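Local coordinates for orotidine 5'-phosphate decarboxylase (Lactobacillus acidophilus, PDB 3TFX), which probably catalyses the decarboxylation of orotidine 5'-monophosphate to uridine 5'-monophosphate, the last step of de novo UMP synthesis, at residues G94-M97 with I98-K102. Numbering follows the deposited sequence.
Sequences GSQM and IKSAK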
loop_
_atom_site.group_PDB
_atom_site.type_symbol
_atom_site.label_atom_id
_atom_site.label_comp_id
_atom_site.label_asym_id
_atom_site.label_seq_id
_atom_site.Cartn_x
_atom_site.Cartn_y
_atom_site.Cartn_z
ATOM N N GLY A 94 -9.448 8.418 -1.736
ATOM C CA GLY A 94 -10.763 8.908 -2.095
ATOM C C GLY A 94 -11.932 7.984 -1.797
ATOM O O GLY A 94 -11.768 6.779 -1.518
ATOM N N SER A 95 -13.117 8.578 -1.882
ATOM C CA SER A 95 -14.384 7.953 -1.532
ATOM C C SER A 95 -14.705 6.646 -2.262
ATOM O O SER A 95 -15.107 5.650 -1.634
ATOM C CB SER A 95 -15.513 8.947 -1.810
ATOM O OG SER A 95 -16.720 8.384 -1.376
ATOM N N GLN A 96 -14.573 6.658 -3.588
ATOM C CA GLN A 96 -14.897 5.475 -4.384
ATOM C C GLN A 96 -13.950 4.305 -4.101
ATOM O O GLN A 96 -14.370 3.138 -4.074
ATOM C CB GLN A 96 -14.943 5.790 -5.889
ATOM C CG GLN A 96 -15.317 4.554 -6.733
ATOM C CD GLN A 96 -16.699 3.991 -6.389
ATOM O OE1 GLN A 96 -17.690 4.731 -6.370
ATOM N NE2 GLN A 96 -16.769 2.678 -6.115
HETATM N N MSE A 97 -12.680 4.625 -3.883
HETATM C CA MSE A 97 -11.681 3.605 -3.581
HETATM C C MSE A 97 -12.004 2.889 -2.265
HETATM O O MSE A 97 -11.843 1.670 -2.143
HETATM C CB MSE A 97 -10.289 4.232 -3.524
HETATM C CG MSE A 97 -9.180 3.214 -3.614
HETATM SE SE MSE A 97 -7.637 3.739 -2.539
HETATM C CE MSE A 97 -8.444 3.573 -0.762
ATOM N N ILE A 98 -12.481 3.650 -1.285
ATOM C CA ILE A 98 -12.846 3.067 0.004
ATOM C C ILE A 98 -14.050 2.125 -0.178
ATOM O O ILE A 98 -14.031 0.993 0.320
ATOM C CB ILE A 98 -13.107 4.145 1.085
ATOM C CG1 ILE A 98 -11.835 4.941 1.375
ATOM C CG2 ILE A 98 -13.676 3.516 2.379
ATOM C CD1 ILE A 98 -12.070 6.216 2.233
ATOM N N LYS A 99 -15.078 2.590 -0.900
ATOM C CA LYS A 99 -16.254 1.758 -1.190
ATOM C C LYS A 99 -15.870 0.471 -1.920
ATOM O O LYS A 99 -16.386 -0.605 -1.596
ATOM C CB LYS A 99 -17.305 2.509 -2.030
ATOM C CG LYS A 99 -17.929 3.720 -1.347
ATOM C CD LYS A 99 -18.750 4.547 -2.352
ATOM C CE LYS A 99 -19.294 5.823 -1.731
ATOM N NZ LYS A 99 -20.141 6.561 -2.743
ATOM N N SER A 100 -14.969 0.583 -2.900
ATOM C CA SER A 100 -14.528 -0.591 -3.673
ATOM C C SER A 100 -13.750 -1.565 -2.792
ATOM O O SER A 100 -13.897 -2.772 -2.905
ATOM C CB SER A 100 -13.701 -0.158 -4.895
ATOM O OG SER A 100 -14.517 0.497 -5.860
ATOM N N ALA A 101 -12.947 -1.025 -1.886
ATOM C CA ALA A 101 -12.183 -1.838 -0.944
ATOM C C ALA A 101 -13.117 -2.710 -0.106
ATOM O O ALA A 101 -12.901 -3.917 0.029
ATOM C CB ALA A 101 -11.318 -0.950 -0.063
ATOM N N LYS A 102 -14.180 -2.101 0.412
ATOM C CA LYS A 102 -15.147 -2.821 1.225
ATOM C C LYS A 102 -15.890 -3.881 0.407
ATOM O O LYS A 102 -16.085 -4.996 0.895
ATOM C CB LYS A 102 -16.148 -1.870 1.901
ATOM C CG LYS A 102 -17.081 -2.574 2.929
ATOM C CD LYS A 102 -16.314 -3.120 4.159
ATOM C CE LYS A 102 -17.204 -4.032 5.052
ATOM N NZ LYS A 102 -16.461 -4.705 6.211
HETATM O O HOH W 1 -18.706 8.548 -4.014
#
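Gln96 and Ser100 are bonded twice, backbone to backbone and side chain to side chain. Ser100 N donates to Gln96 O at 2.9 Å, an i to i+4 helix bond, while Gln96 NE2 donates a hydrogen bond to Ser100 OG at 3.1 Å. The second bond is nearly straight (163° at the hydrogen), and OG lies almost in the amide plane, so the N-H points directly at it. A bend at chi2 (61°) folds the amide over toward the next turn, where it meets this hydroxyl. Without the hydroxyl, as with an alanine here, the Gln96 amide would probably lose this acceptor and be freer to turn about its last torsion. Lys99, extended beyond CG, crosses the Gln96 side chain at about a right angle and runs past Ser95; Lys99 CE lies 3.6 Å from Ser95 OG. Lys99 NZ donates to a water at 2.8 Å, which is also weakly bonded to Ser95 OG; the stronger partner of that hydroxyl is Ser156. Gly94 occupies the N-cap position, and Gly94 O accepts from Ile98 N at 3.2 Å; its phi of 95° would press a CB against the preceding carbonyl oxygen, a geometry suited to glycine. Ile98 CG1 lies 3.4 Å from Gly94 O, and the CE of selenomethionine Met97 is 4.2 Å from Ile98 CG1, an apolar contact at the buried side of the turn. This first part of helix 95-108 belongs to the beta-alpha-beta unit between strands 86-90 and 117-121 of the TIM barrel. Met97 and Ala101 face Val89 and Val72, Ile98 and Ala101 rest on Leu118, and Gln96 and Ser100 touch Pro69, a predicted substrate-binding residue at the start of helix 69-80, while Ser95 N bonds to Glu135 of the second subunit.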